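Local structure of protocatechuate decarboxylase (Klebsiella pneumoniae, 5O3M) at residues Asn81-Lys84 with Arg90-Val93; Leu155-Asn160 with Pro167-Gly172; Leu173-Asp178 with Phe249-Leu254; Ala306-Glu309 with Tyr313-Gly316. The protein catalyses the decarboxylation of 3,4-dihydroxybenzoate (protocatechuate) and, as a UbiD-family enzyme, works with prenylated flavin, which is absent from this apo structure. All blocks are in the same frame, centred on the assembly; numbering follows the deposited sequence.

Contacts 1 and 2 abut: I91 CD1 packs on P156 CB at 3.9 Å, joining strand 91-93 to the loop 155-160. Contacts 2 and 3 follow one another along strand 168-177, their centres about 22 Å apart. Contact 4 is a hairpin laid on contact 2, with M307 SD 3.6 Å from C170 SG and P308 CD 3.6 Å from N160 CB. Pentane-1,5-diol occupies a pocket that includes C170. Between nearest atoms, the side chain of M307 is about 6 Å from the diol, that of L173 about 9 Å and that of I91 about 14 Å, so contacts 2 and 4 lie nearest the pocket.

Contact 1: residues Asn81-Lys84 with Arg90-Val93; sequences NNIK and RILV
N81 and R90 bring the two segments closest, with N81 CA 4.5 Å from R90 CA, yet no direct hydrogen bond joins the segments, which belong to the connection between the adjacent antiparallel strands 77-80 and 91-93. Apolar contact is made by the two isoleucines, whose side chains cross at about a right angle. I83 turns its CD1 back at chi2 (-67°) and lays it 3.5 Å from I91 CD1; the same methyl is 3.5 Å from I91 CG1, so it rests along the straight end of I91 (chi2 179°). N81 and R90 run side by side in the same direction, amide and guanidinium planes 42° apart, and a water joins them, donating to N81 OD1 at 2.6 Å and accepting from R90 NH1 at 3.0 Å. N81 ND2 is held by E44 and D46, and R90 NH2 by the carbonyl of N334, which leaves the water to link two groups already fixed from outside. Strand 91-93 lies between strands 77-80 and 337-339; I91 is backbone-bonded to F80, and R90, at its start, to L337, while I91 and V93 rest on L55 of helix 54-62.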
loop_
_atom_site.group_PDB
_atom_site.type_symbol
_atom_site.label_atom_id
_atom_site.label_comp_id
_atom_site.label_asym_id
_atom_site.label_seq_id
_atom_site.Cartn_x
_atom_site.Cartn_y
_atom_site.Cartn_z
ATOM N N ASN A 81 -28.165 -1.346 50.180
ATOM C CA ASN A 81 -28.397 -0.944 51.564
ATOM C C ASN A 81 -27.837 -1.918 52.587
ATOM O O ASN A 81 -27.609 -1.525 53.735
ATOM C CB ASN A 81 -29.898 -0.790 51.842
ATOM C CG ASN A 81 -30.487 0.445 51.211
ATOM O OD1 ASN A 81 -29.817 1.474 51.078
ATOM N ND2 ASN A 81 -31.759 0.358 50.825
ATOM N N ASN A 82 -27.650 -3.177 52.220
ATOM C CA ASN A 82 -27.316 -4.236 53.173
ATOM C C ASN A 82 -25.955 -4.784 52.757
ATOM O O ASN A 82 -25.857 -5.555 51.799
ATOM C CB ASN A 82 -28.405 -5.305 53.175
ATOM C CG ASN A 82 -28.199 -6.371 54.237
ATOM O OD1 ASN A 82 -27.159 -6.441 54.901
ATOM N ND2 ASN A 82 -29.201 -7.226 54.392
ATOM N N ILE A 83 -24.914 -4.374 53.477
ATOM C CA ILE A 83 -23.526 -4.638 53.123
ATOM C C ILE A 83 -22.960 -5.608 54.147
ATOM O O ILE A 83 -22.783 -5.247 55.316
ATOM C CB ILE A 83 -22.699 -3.346 53.093
ATOM C CG1 ILE A 83 -23.424 -2.239 52.310
ATOM C CG2 ILE A 83 -21.291 -3.627 52.544
ATOM C CD1 ILE A 83 -23.581 -2.501 50.797
ATOM N N LYS A 84 -22.640 -6.828 53.714
ATOM C CA LYS A 84 -22.092 -7.816 54.637
ATOM C C LYS A 84 -20.822 -7.289 55.297
ATOM O O LYS A 84 -19.903 -6.809 54.621
ATOM C CB LYS A 84 -21.800 -9.129 53.914
ATOM C CG LYS A 84 -23.004 -9.781 53.263
ATOM C CD LYS A 84 -22.703 -11.235 52.935
ATOM C CE LYS A 84 -23.723 -11.815 51.982
ATOM N NZ LYS A 84 -23.547 -13.281 51.869
ATOM N N ARG A 90 -24.000 1.929 53.220
ATOM C CA ARG A 90 -24.758 1.668 52.011
ATOM C C ARG A 90 -23.918 2.176 50.853
ATOM O O ARG A 90 -23.187 3.158 50.995
ATOM C CB ARG A 90 -26.143 2.325 52.047
ATOM C CG ARG A 90 -26.147 3.766 52.534
ATOM C CD ARG A 90 -27.553 4.377 52.462
ATOM N NE ARG A 90 -27.600 5.741 52.986
ATOM C CZ ARG A 90 -28.507 6.646 52.625
ATOM N NH1 ARG A 90 -29.434 6.342 51.726
ATOM N NH2 ARG A 90 -28.478 7.861 53.146
ATOM N N ILE A 91 -24.004 1.490 49.718
ATOM C CA ILE A 91 -23.093 1.717 48.600
ATOM C C ILE A 91 -23.907 2.102 47.377
ATOM O O ILE A 91 -24.900 1.443 47.043
ATOM C CB ILE A 91 -22.224 0.476 48.322
ATOM C CG1 ILE A 91 -21.488 0.049 49.608
ATOM C CG2 ILE A 91 -21.268 0.724 47.123
ATOM C CD1 ILE A 91 -20.631 -1.182 49.448
ATOM N N LEU A 92 -23.488 3.174 46.717
ATOM C CA LEU A 92 -24.120 3.637 45.496
ATOM C C LEU A 92 -23.131 3.508 44.349
ATOM O O LEU A 92 -21.983 3.949 44.461
ATOM C CB LEU A 92 -24.584 5.084 45.637
ATOM C CG LEU A 92 -25.060 5.799 44.376
ATOM C CD1 LEU A 92 -26.482 5.372 43.996
ATOM C CD2 LEU A 92 -24.955 7.286 44.624
ATOM N N VAL A 93 -23.583 2.913 43.248
ATOM C CA VAL A 93 -22.792 2.783 42.033
ATOM C C VAL A 93 -23.665 3.187 40.848
ATOM O O VAL A 93 -24.899 3.105 40.907
ATOM C CB VAL A 93 -22.237 1.345 41.858
ATOM C CG1 VAL A 93 -21.240 1.003 42.966
ATOM C CG2 VAL A 93 -23.377 0.327 41.822
HETATM O O HOH W 1 -30.870 3.809 50.820
#

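Contact 2: residues Leu155-Asn160 with Pro167-Gly172; sequences LPAPTN and PFFCLG. With 9JE (pentane-1,5-diol), chain G.
A157 meets F169 through its methyl, which lies over one face of the ring, 4.0 Å from A157 CB to the F169 centroid and 21° off the normal: a CH-pi contact placed toward the rim. F169 CG lies beside its backbone N (chi1 -53°), which turns the ring toward the loop. L155 crosses the phenylalanine at about a right angle and sets its CD1 3.6 Å from F169 CZ, approaching obliquely. A157 CB also packs on P167 CB at 3.5 Å, while T159 CG2 reaches P167 CA, likewise 3.5 Å away. One hydrogen bond ties the backbones, from F168 N to P158 O (3.1 Å, N-H...O 164°). Farther along the strand, the C170 carbonyl O accepts a bond of 2.8 Å from the hydroxyl O07 of pentane-1,5-diol. In the second shell, N52 binds T159 OG1 and the G342 N-H binds N160 OD1, holding the loop; T339 OG1 fixes the strand at the C170 N-H. Strand 168-177 pairs with strand 185-196, in a sheet consistent with the split beta-barrel that binds prenylated flavin in UbiD relatives. Strand 337-339 lies against P158 and F169, and helix 151-154 ends just before L155.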
loop_
_atom_site.group_PDB
_atom_site.type_symbol
_atom_site.label_atom_id
_atom_site.label_comp_id
_atom_site.label_asym_id
_atom_site.label_seq_id
_atom_site.Cartn_x
_atom_site.Cartn_y
_atom_site.Cartn_z
ATOM N N LEU A 155 -15.204 1.644 56.508
ATOM C CA LEU A 155 -15.701 1.925 55.169
ATOM C C LEU A 155 -15.702 0.663 54.319
ATOM O O LEU A 155 -14.678 -0.035 54.261
ATOM C CB LEU A 155 -14.827 2.984 54.474
ATOM C CG LEU A 155 -14.863 4.388 55.039
ATOM C CD1 LEU A 155 -14.315 5.361 54.005
ATOM C CD2 LEU A 155 -16.305 4.714 55.395
ATOM N N PRO A 156 -16.807 0.345 53.620
ATOM C CA PRO A 156 -16.780 -0.751 52.641
ATOM C C PRO A 156 -16.207 -0.269 51.314
ATOM O O PRO A 156 -16.871 0.438 50.553
ATOM C CB PRO A 156 -18.262 -1.143 52.522
ATOM C CG PRO A 156 -18.995 0.142 52.767
ATOM C CD PRO A 156 -18.147 0.958 53.724
ATOM N N ALA A 157 -14.954 -0.633 51.048
ATOM C CA ALA A 157 -14.330 -0.350 49.763
ATOM C C ALA A 157 -14.552 -1.542 48.839
ATOM O O ALA A 157 -13.953 -2.598 49.066
ATOM C CB ALA A 157 -12.844 -0.079 49.939
ATOM N N PRO A 158 -15.392 -1.432 47.810
ATOM C CA PRO A 158 -15.652 -2.593 46.945
ATOM C C PRO A 158 -14.446 -2.956 46.093
ATOM O O PRO A 158 -13.652 -2.093 45.710
ATOM C CB PRO A 158 -16.817 -2.128 46.062
ATOM C CG PRO A 158 -17.418 -0.984 46.769
ATOM C CD PRO A 158 -16.310 -0.321 47.530
ATOM N N THR A 159 -14.308 -4.260 45.813
ATOM C CA THR A 159 -13.377 -4.772 44.812
ATOM C C THR A 159 -14.168 -5.152 43.568
ATOM O O THR A 159 -15.170 -5.872 43.659
ATOM C CB THR A 159 -12.596 -5.996 45.298
ATOM O OG1 THR A 159 -13.498 -7.095 45.436
ATOM C CG2 THR A 159 -11.895 -5.743 46.629
ATOM N N ASN A 160 -13.702 -4.677 42.411
ATOM C CA ASN A 160 -14.435 -4.870 41.160
ATOM C C ASN A 160 -14.379 -6.316 40.680
ATOM O O ASN A 160 -15.395 -6.858 40.232
ATOM C CB ASN A 160 -13.890 -3.936 40.084
ATOM C CG ASN A 160 -14.733 -2.697 39.917
ATOM O OD1 ASN A 160 -15.396 -2.523 38.893
ATOM N ND2 ASN A 160 -14.724 -1.833 40.925
ATOM N N PRO A 167 -9.083 -3.715 47.916
ATOM C CA PRO A 167 -10.287 -2.867 47.915
ATOM C C PRO A 167 -9.988 -1.469 47.376
ATOM O O PRO A 167 -8.933 -0.896 47.653
ATOM C CB PRO A 167 -10.698 -2.818 49.397
ATOM C CG PRO A 167 -9.890 -3.890 50.090
ATOM C CD PRO A 167 -8.658 -4.112 49.272
ATOM N N PHE A 168 -10.943 -0.902 46.622
ATOM C CA PHE A 168 -10.779 0.419 46.011
ATOM C C PHE A 168 -11.904 1.385 46.375
ATOM O O PHE A 168 -13.064 0.986 46.526
ATOM C CB PHE A 168 -10.724 0.327 44.469
ATOM C CG PHE A 168 -9.363 -0.007 43.924
ATOM C CD1 PHE A 168 -8.916 -1.324 43.890
ATOM C CD2 PHE A 168 -8.539 0.995 43.424
ATOM C CE1 PHE A 168 -7.662 -1.634 43.387
ATOM C CE2 PHE A 168 -7.280 0.689 42.906
ATOM C CZ PHE A 168 -6.845 -0.627 42.896
ATOM N N PHE A 169 -11.547 2.664 46.503
ATOM C CA PHE A 169 -12.465 3.771 46.264
ATOM C C PHE A 169 -12.153 4.328 44.880
ATOM O O PHE A 169 -11.003 4.701 44.604
ATOM C CB PHE A 169 -12.322 4.874 47.318
ATOM C CG PHE A 169 -12.421 4.377 48.752
ATOM C CD1 PHE A 169 -13.641 3.996 49.293
ATOM C CD2 PHE A 169 -11.292 4.308 49.553
ATOM C CE1 PHE A 169 -13.731 3.545 50.607
ATOM C CE2 PHE A 169 -11.372 3.857 50.853
ATOM C CZ PHE A 169 -12.602 3.485 51.386
ATOM N N CYS A 170 -13.164 4.374 44.011
ATOM C CA CYS A 170 -12.957 4.728 42.609
ATOM C C CYS A 170 -13.459 6.112 42.236
ATOM O O CYS A 170 -13.262 6.534 41.095
ATOM C CB CYS A 170 -13.619 3.693 41.688
ATOM S SG CYS A 170 -12.839 2.050 41.738
ATOM N N LEU A 171 -14.089 6.840 43.150
ATOM C CA LEU A 171 -14.605 8.164 42.814
ATOM C C LEU A 171 -14.136 9.193 43.833
ATOM O O LEU A 171 -14.914 9.996 44.350
ATOM C CB LEU A 171 -16.126 8.134 42.698
ATOM C CG LEU A 171 -16.675 7.633 41.359
ATOM C CD1 LEU A 171 -18.173 7.646 41.373
ATOM C CD2 LEU A 171 -16.142 8.483 40.183
ATOM N N GLY A 172 -12.835 9.179 44.130
ATOM C CA GLY A 172 -12.257 10.092 45.095
ATOM C C GLY A 172 -11.824 11.418 44.502
ATOM O O GLY A 172 -10.921 11.467 43.654
HETATM C C02 9JE G . -11.434 10.223 34.891
HETATM C C03 9JE G . -12.705 9.696 35.530
HETATM C C04 9JE G . -12.702 8.185 35.746
HETATM C C05 9JE G . -12.535 7.778 37.215
HETATM C C06 9JE G . -12.336 6.268 37.410
HETATM O O01 9JE G . -11.769 10.818 33.669
HETATM O O07 9JE G . -11.940 5.978 38.735
#

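Contact 3: residues Leu173-Asp178 with Phe249-Leu254; sequences LALASD and FGYNEL
L175 and Y251 stand at about a right angle to each other, the leucine branch meeting the tyrosine ring obliquely. L175 CG is 4.0 Å from Y251 CD1, and L175 CD2 lies 4.1 Å from Y251 CE1, so the leucine branch rests against CD1 and CE1. Beyond the ring, at the phenol oxygen, S177 OG is 3.7 Å from Y251 OH, too far to count as a hydrogen bond. The two hydroxyls are instead drawn together by a shared carboxylate, that of E275, whose OE1 is hydrogen-bonded to the tyrosine and whose OE2 is hydrogen-bonded to the serine. At the other end L173 CD2 and L254 CD2 approach more loosely, at 4.4 Å. L173, L175 and S177 lie on one face of their strand, and Y251 and L254 rise to them from the opposing loop.

The loop owes its shape to a type I turn from Y251 to L254, closed by L254 N and Y251 O at 2.9 Å, which brings both side chains round to the strand. Y251 CG sits beside its own backbone N (chi1 -61°), and this sends the ring to the strand. The Y251 N-H is bound by T185, and E253 forms a salt bridge with R208, so the turn is also tied to T185 and R208. In the Rift-related region, strand 168-177 is flanked by strands 185-196 and 224-230, through backbone hydrogen bonds of L175 with T227 and A176 with D186. A174 and A176 use its other face against I210 of helix 209-219, while the turn carries the chain into helix 254-261.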
loop_
_atom_site.group_PDB
_atom_site.type_symbol
_atom_site.label_atom_id
_atom_site.label_comp_id
_atom_site.label_asym_id
_atom_site.label_seq_id
_atom_site.Cartn_x
_atom_site.Cartn_y
_atom_site.Cartn_z
ATOM N N LEU A 173 -12.455 12.504 44.938
ATOM C CA LEU A 173 -12.114 13.842 44.457
ATOM C C LEU A 173 -11.117 14.473 45.429
ATOM O O LEU A 173 -11.464 14.825 46.565
ATOM C CB LEU A 173 -13.364 14.700 44.301
ATOM C CG LEU A 173 -13.130 16.071 43.667
ATOM C CD1 LEU A 173 -13.273 16.010 42.120
ATOM C CD2 LEU A 173 -14.088 17.088 44.269
ATOM N N ALA A 174 -9.877 14.616 44.977
ATOM C CA ALA A 174 -8.811 15.162 45.801
ATOM C C ALA A 174 -8.799 16.681 45.698
ATOM O O ALA A 174 -8.872 17.236 44.596
ATOM C CB ALA A 174 -7.456 14.592 45.376
ATOM N N LEU A 175 -8.731 17.343 46.852
ATOM C CA LEU A 175 -8.381 18.752 46.949
ATOM C C LEU A 175 -6.987 18.867 47.549
ATOM O O LEU A 175 -6.637 18.122 48.469
ATOM C CB LEU A 175 -9.385 19.526 47.807
ATOM C CG LEU A 175 -10.581 20.072 47.030
ATOM C CD1 LEU A 175 -11.298 18.967 46.280
ATOM C CD2 LEU A 175 -11.524 20.785 47.971
ATOM N N ALA A 176 -6.190 19.790 47.019
ATOM C CA ALA A 176 -4.812 19.955 47.467
ATOM C C ALA A 176 -4.297 21.311 47.002
ATOM O O ALA A 176 -4.832 21.913 46.067
ATOM C CB ALA A 176 -3.913 18.829 46.947
ATOM N N SER A 177 -3.238 21.772 47.670
ATOM C CA SER A 177 -2.618 23.068 47.431
ATOM C C SER A 177 -1.103 22.911 47.378
ATOM O O SER A 177 -0.533 21.973 47.941
ATOM C CB SER A 177 -2.972 24.091 48.534
ATOM O OG SER A 177 -4.355 24.098 48.837
ATOM N N ASP A 178 -0.457 23.866 46.721
ATOM C CA ASP A 178 0.997 23.895 46.662
ATOM C C ASP A 178 1.571 24.108 48.066
ATOM O O ASP A 178 1.095 24.984 48.803
ATOM C CB ASP A 178 1.442 25.017 45.717
ATOM C CG ASP A 178 2.935 25.029 45.474
ATOM O OD1 ASP A 178 3.417 24.194 44.683
ATOM O OD2 ASP A 178 3.621 25.889 46.064
ATOM N N PHE A 249 -6.486 30.664 45.080
ATOM C CA PHE A 249 -7.363 29.906 45.974
ATOM C C PHE A 249 -8.642 29.473 45.269
ATOM O O PHE A 249 -9.715 29.398 45.881
ATOM C CB PHE A 249 -7.693 30.715 47.229
ATOM C CG PHE A 249 -6.481 31.172 47.982
ATOM C CD1 PHE A 249 -5.912 32.411 47.717
ATOM C CD2 PHE A 249 -5.898 30.358 48.948
ATOM C CE1 PHE A 249 -4.791 32.835 48.411
ATOM C CE2 PHE A 249 -4.779 30.776 49.644
ATOM C CZ PHE A 249 -4.223 32.017 49.375
ATOM N N GLY A 250 -8.522 29.169 43.976
ATOM C CA GLY A 250 -9.672 29.043 43.108
ATOM C C GLY A 250 -10.435 27.735 43.174
ATOM O O GLY A 250 -11.657 27.733 42.985
ATOM N N TYR A 251 -9.753 26.622 43.428
ATOM C CA TYR A 251 -10.383 25.308 43.315
ATOM C C TYR A 251 -11.244 25.268 42.053
ATOM O O TYR A 251 -12.411 24.868 42.060
ATOM C CB TYR A 251 -11.193 24.982 44.573
ATOM C CG TYR A 251 -10.340 24.944 45.820
ATOM C CD1 TYR A 251 -9.564 23.828 46.116
ATOM C CD2 TYR A 251 -10.283 26.032 46.689
ATOM C CE1 TYR A 251 -8.760 23.784 47.248
ATOM C CE2 TYR A 251 -9.484 25.999 47.828
ATOM C CZ TYR A 251 -8.727 24.869 48.106
ATOM O OH TYR A 251 -7.934 24.825 49.237
ATOM N N ASN A 252 -10.628 25.694 40.943
ATOM C CA ASN A 252 -11.391 26.223 39.817
ATOM C C ASN A 252 -12.262 25.175 39.141
ATOM O O ASN A 252 -13.276 25.534 38.535
ATOM C CB ASN A 252 -10.454 26.855 38.799
ATOM C CG ASN A 252 -9.672 28.008 39.376
ATOM O OD1 ASN A 252 -8.618 27.809 39.979
ATOM N ND2 ASN A 252 -10.183 29.223 39.194
ATOM N N GLU A 253 -11.893 23.893 39.207
ATOM C CA GLU A 253 -12.747 22.871 38.601
ATOM C C GLU A 253 -14.143 22.872 39.215
ATOM O O GLU A 253 -15.106 22.442 38.566
ATOM C CB GLU A 253 -12.117 21.479 38.736
ATOM C CG GLU A 253 -10.890 21.249 37.870
ATOM C CD GLU A 253 -9.607 21.769 38.499
ATOM O OE1 GLU A 253 -9.676 22.576 39.457
ATOM O OE2 GLU A 253 -8.522 21.354 38.037
ATOM N N LEU A 254 -14.270 23.347 40.462
ATOM C CA LEU A 254 -15.563 23.403 41.133
ATOM C C LEU A 254 -16.462 24.495 40.561
ATOM O O LEU A 254 -17.681 24.455 40.778
ATOM C CB LEU A 254 -15.363 23.603 42.643
ATOM C CG LEU A 254 -14.715 22.414 43.367
ATOM C CD1 LEU A 254 -14.454 22.699 44.856
ATOM C CD2 LEU A 254 -15.532 21.105 43.172
#

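Contact 4: residues Ala306-Glu309 with Tyr313-Gly316; sequences AMPE and YCGG
E309 N donates to the carbonyl O of Y313 at 2.8 Å, the shortest of three backbone bonds across the hairpin and nearly straight at 167°. The other two are G315 N to M307 O at 3.0 Å and A306 N to G315 O at 2.9 Å, so G315 uses both its N-H and its carbonyl on the facing strand. Between the M307-G315 and E309-Y313 bonds, P308 and C314 form an antiparallel non-hydrogen-bonded pair with their CA atoms only 4.0 Å apart. Their side chains diverge, though P308 CG still touches C314 SG at 4.2 Å. A306 CB packs against the backbone of the partner strand, 3.6 Å from G316 O.

E309 shapes the other side of the hairpin. Bent at chi2 (-67°), it folds back over G315, with CG 3.5 Å from G315 N and OE2 3.7 Å from G315 CA; with no side chain on the glycine, the acid can lie close against the backbone. From there OE2 forms a salt bridge with R191 of strand 185-196, a pair consistent with part of the Glu-Arg-Glu network of UbiD enzymes.

The axes of strands 306-308 and 314-316 run antiparallel at 156°. The outer side belongs to the assembly: Y313 OH is hydrogen-bonded to T439 and R440 of the second subunit, and P308 and C314 pack on A496 and P497 of that subunit. Within the chain, M307 carries the hairpin onto F168 and C170 of strand 168-177 and R191 of strand 185-196.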
loop_
_atom_site.group_PDB
_atom_site.type_symbol
_atom_site.label_atom_id
_atom_site.label_comp_id
_atom_site.label_asym_id
_atom_site.label_seq_id
_atom_site.Cartn_x
_atom_site.Cartn_y
_atom_site.Cartn_z
ATOM N N ALA A 306 -4.295 -4.318 39.116
ATOM C CA ALA A 306 -4.853 -3.182 39.823
ATOM C C ALA A 306 -6.372 -3.356 39.898
ATOM O O ALA A 306 -6.894 -3.928 40.858
ATOM C CB ALA A 306 -4.433 -1.882 39.117
ATOM N N MET A 307 -7.090 -2.888 38.882
ATOM C CA MET A 307 -8.505 -3.195 38.719
ATOM C C MET A 307 -8.839 -3.077 37.238
ATOM O O MET A 307 -7.943 -2.787 36.432
ATOM C CB MET A 307 -9.381 -2.248 39.544
ATOM C CG MET A 307 -9.126 -0.796 39.198
ATOM S SD MET A 307 -10.348 0.315 39.884
ATOM C CE MET A 307 -11.779 -0.044 38.868
ATOM N N PRO A 308 -10.104 -3.281 36.850
ATOM C CA PRO A 308 -10.500 -3.083 35.443
ATOM C C PRO A 308 -10.265 -1.649 34.968
ATOM O O PRO A 308 -10.632 -0.683 35.638
ATOM C CB PRO A 308 -11.993 -3.444 35.448
ATOM C CG PRO A 308 -12.122 -4.441 36.607
ATOM C CD PRO A 308 -11.185 -3.885 37.654
ATOM N N GLU A 309 -9.638 -1.522 33.796
ATOM C CA GLU A 309 -9.398 -0.245 33.132
ATOM C C GLU A 309 -10.490 0.022 32.086
ATOM O O GLU A 309 -11.200 -0.889 31.648
ATOM C CB GLU A 309 -8.004 -0.229 32.482
ATOM C CG GLU A 309 -6.804 -0.599 33.414
ATOM C CD GLU A 309 -6.544 0.427 34.516
ATOM O OE1 GLU A 309 -7.185 1.506 34.520
ATOM O OE2 GLU A 309 -5.704 0.154 35.392
ATOM N N TYR A 313 -10.124 -4.243 30.078
ATOM C CA TYR A 313 -9.165 -5.219 30.567
ATOM C C TYR A 313 -8.659 -4.783 31.933
ATOM O O TYR A 313 -8.622 -3.593 32.242
ATOM C CB TYR A 313 -7.979 -5.353 29.604
ATOM C CG TYR A 313 -8.389 -5.587 28.176
ATOM C CD1 TYR A 313 -8.639 -4.519 27.326
ATOM C CD2 TYR A 313 -8.516 -6.882 27.667
ATOM C CE1 TYR A 313 -9.012 -4.725 25.997
ATOM C CE2 TYR A 313 -8.889 -7.107 26.332
ATOM C CZ TYR A 313 -9.127 -6.017 25.508
ATOM O OH TYR A 313 -9.480 -6.212 24.208
ATOM N N CYS A 314 -8.237 -5.760 32.733
ATOM C CA CYS A 314 -7.592 -5.448 34.002
ATOM C C CYS A 314 -6.207 -4.877 33.769
ATOM O O CYS A 314 -5.419 -5.426 32.996
ATOM C CB CYS A 314 -7.488 -6.696 34.874
ATOM S SG CYS A 314 -8.995 -7.058 35.745
ATOM N N GLY A 315 -5.905 -3.783 34.442
ATOM C CA GLY A 315 -4.573 -3.223 34.359
ATOM C C GLY A 315 -3.588 -3.905 35.301
ATOM O O GLY A 315 -3.956 -4.553 36.283
ATOM N N GLY A 316 -2.304 -3.767 34.976
ATOM C CA GLY A 316 -1.269 -4.280 35.855
ATOM C C GLY A 316 -1.173 -3.479 37.141
ATOM O O GLY A 316 -1.472 -2.286 37.191
#